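Local coordinates for D-3-phosphoglycerate dehydrogenase-related protein (Vibrio cholerae, PDB 4S1V), which probably catalyses an NAD-dependent oxidation or reduction of a D-2-hydroxyacid such as 3-phosphoglycerate, as a member of the D-isomer-specific dehydrogenase family, at residues S207-L212 and V235-A240. Numbering follows the deposited sequence.
Sequences SLHLRL and VNTSRA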
loop_
_atom_site.group_PDB
_atom_site.type_symbol
_atom_site.label_atom_id
_atom_site.label_comp_id
_atom_site.label_asym_id
_atom_site.label_seq_id
_atom_site.Cartn_x
_atom_site.Cartn_y
_atom_site.Cartn_z
ATOM N N SER C 207 -2.462 -15.975 24.292
ATOM C CA SER C 207 -3.040 -14.790 24.928
ATOM C C SER C 207 -2.683 -14.690 26.411
ATOM O O SER C 207 -2.832 -15.662 27.161
ATOM C CB SER C 207 -4.556 -14.775 24.744
ATOM O OG SER C 207 -5.081 -13.478 24.958
ATOM N N LEU C 208 -2.215 -13.513 26.828
ATOM C CA LEU C 208 -1.854 -13.268 28.223
ATOM C C LEU C 208 -3.017 -12.704 29.023
ATOM O O LEU C 208 -3.625 -11.694 28.628
ATOM C CB LEU C 208 -0.675 -12.294 28.317
ATOM C CG LEU C 208 0.637 -12.642 27.598
ATOM C CD1 LEU C 208 1.691 -11.583 27.897
ATOM C CD2 LEU C 208 1.148 -14.021 27.999
ATOM N N HIS C 209 -3.316 -13.349 30.156
ATOM C CA HIS C 209 -4.310 -12.830 31.095
ATOM C C HIS C 209 -3.794 -12.905 32.502
ATOM O O HIS C 209 -4.208 -13.752 33.288
ATOM C CB HIS C 209 -5.652 -13.526 30.903
ATOM C CG HIS C 209 -6.161 -13.432 29.486
ATOM N ND1 HIS C 209 -6.843 -12.365 29.033
ATOM C CD2 HIS C 209 -5.993 -14.283 28.396
ATOM C CE1 HIS C 209 -7.121 -12.533 27.726
ATOM N NE2 HIS C 209 -6.599 -13.708 27.339
ATOM N N LEU C 210 -2.849 -12.015 32.807
ATOM C CA LEU C 210 -2.204 -11.943 34.118
ATOM C C LEU C 210 -2.260 -10.530 34.639
ATOM O O LEU C 210 -2.242 -9.577 33.857
ATOM C CB LEU C 210 -0.728 -12.329 34.021
ATOM C CG LEU C 210 -0.363 -13.738 33.571
ATOM C CD1 LEU C 210 1.154 -13.878 33.531
ATOM C CD2 LEU C 210 -0.989 -14.768 34.505
ATOM N N ARG C 211 -2.314 -10.403 35.963
ATOM C CA ARG C 211 -2.099 -9.122 36.626
ATOM C C ARG C 211 -0.605 -8.839 36.657
ATOM O O ARG C 211 0.201 -9.765 36.780
ATOM C CB ARG C 211 -2.632 -9.149 38.059
ATOM C CG ARG C 211 -4.147 -9.084 38.177
ATOM C CD ARG C 211 -4.580 -8.486 39.511
ATOM N NE ARG C 211 -4.092 -9.264 40.654
ATOM C CZ ARG C 211 -4.736 -10.291 41.205
ATOM N NH1 ARG C 211 -5.914 -10.683 40.730
ATOM N NH2 ARG C 211 -4.201 -10.928 42.238
ATOM N N LEU C 212 -0.244 -7.560 36.546
ATOM C CA LEU C 212 1.148 -7.136 36.599
ATOM C C LEU C 212 1.602 -6.896 38.039
ATOM O O LEU C 212 0.979 -6.136 38.782
ATOM C CB LEU C 212 1.362 -5.866 35.761
ATOM C CG LEU C 212 2.755 -5.220 35.796
ATOM C CD1 LEU C 212 3.804 -6.081 35.095
ATOM C CD2 LEU C 212 2.725 -3.812 35.209
ATOM N N VAL C 235 -0.891 -12.397 21.671
ATOM C CA VAL C 235 -1.919 -11.443 22.087
ATOM C C VAL C 235 -1.662 -10.949 23.506
ATOM O O VAL C 235 -1.529 -11.748 24.438
ATOM C CB VAL C 235 -3.334 -12.052 22.002
ATOM C CG1 VAL C 235 -4.393 -10.979 22.222
ATOM C CG2 VAL C 235 -3.560 -12.724 20.650
ATOM N N ASN C 236 -1.597 -9.632 23.671
ATOM C CA ASN C 236 -1.500 -9.056 25.008
ATOM C C ASN C 236 -2.566 -7.995 25.257
ATOM O O ASN C 236 -2.451 -6.868 24.760
ATOM C CB ASN C 236 -0.101 -8.486 25.246
ATOM C CG ASN C 236 0.204 -8.236 26.719
ATOM O OD1 ASN C 236 -0.625 -8.476 27.611
ATOM N ND2 ASN C 236 1.415 -7.753 26.983
ATOM N N THR C 237 -3.603 -8.368 26.016
ATOM C CA THR C 237 -4.621 -7.413 26.499
ATOM C C THR C 237 -4.510 -7.240 28.013
ATOM O O THR C 237 -5.465 -6.836 28.691
ATOM C CB THR C 237 -6.058 -7.863 26.155
ATOM O OG1 THR C 237 -6.284 -9.176 26.678
ATOM C CG2 THR C 237 -6.280 -7.877 24.641
ATOM N N SER C 238 -3.337 -7.563 28.543
ATOM C CA SER C 238 -3.094 -7.420 29.969
ATOM C C SER C 238 -2.255 -6.203 30.335
ATOM O O SER C 238 -2.802 -5.150 30.674
ATOM C CB SER C 238 -2.448 -8.691 30.532
ATOM O OG SER C 238 -3.407 -9.738 30.580
ATOM N N ARG C 239 -0.937 -6.349 30.273
ATOM C CA ARG C 239 -0.011 -5.250 30.539
ATOM C C ARG C 239 1.257 -5.528 29.756
ATOM O O ARG C 239 1.753 -6.654 29.758
ATOM C CB ARG C 239 0.308 -5.044 32.031
ATOM C CG ARG C 239 -0.871 -4.586 32.903
ATOM C CD ARG C 239 -1.304 -3.157 32.585
ATOM N NE ARG C 239 -2.362 -2.677 33.483
ATOM C CZ ARG C 239 -3.674 -2.758 33.239
ATOM N NH1 ARG C 239 -4.135 -3.302 32.120
ATOM N NH2 ARG C 239 -4.539 -2.284 34.124
ATOM N N ALA C 240 1.772 -4.504 29.075
ATOM C CA ALA C 240 2.971 -4.644 28.248
ATOM C C ALA C 240 4.179 -5.094 29.063
ATOM O O ALA C 240 4.996 -5.882 28.584
ATOM C CB ALA C 240 3.272 -3.335 27.524
HETATM O O HOH W 1 -4.365 -11.060 26.185
#
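Ser238 reaches across to Leu208 and Leu210 just where the two parallel strands end and their chains move apart. From its CB, 3.4 Å from Leu210 O, the side chain leads to a hydroxyl that works in both directions: OG donates to Leu208 O at 2.8 Å, coming in from above the carbonyl plane, and accepts from Leu210 N at 3.2 Å. OG lies anti to the carbonyl carbon of Ser238 (chi1 -72°), which points it at the other chain, between the carbonyl at the end of strand 205-208 and an N-H of the loop after it. Earlier, where Ser207 pairs with Val235 in the parallel sheet, Leu208 N donates to Val235 O at 3.0 Å. Between these two fastenings sits a water, which donates to Leu208 O, accepts from Thr237 N and also pairs with Ser207 OG; it lies over one face of the His209 ring, toward its rim. On the other side of the sheet, Leu208 CD1 rests 3.8 Å from CG of the Asn236 amide. That amide is held at both ends, OD1 accepting from Ser238 N in an Asx turn and ND2 donating to Arg239 O. Further along, Leu212 CB packs on Arg239 CG, while the arginine's NH2 forms a salt bridge to Glu56. Strands 205-208 and 233-236, joined through helix 222-226, form a beta-alpha-beta unit of the Rossmann-type NAD-binding domain, and the contact runs from their last paired residues into the loops at their C-terminal ends.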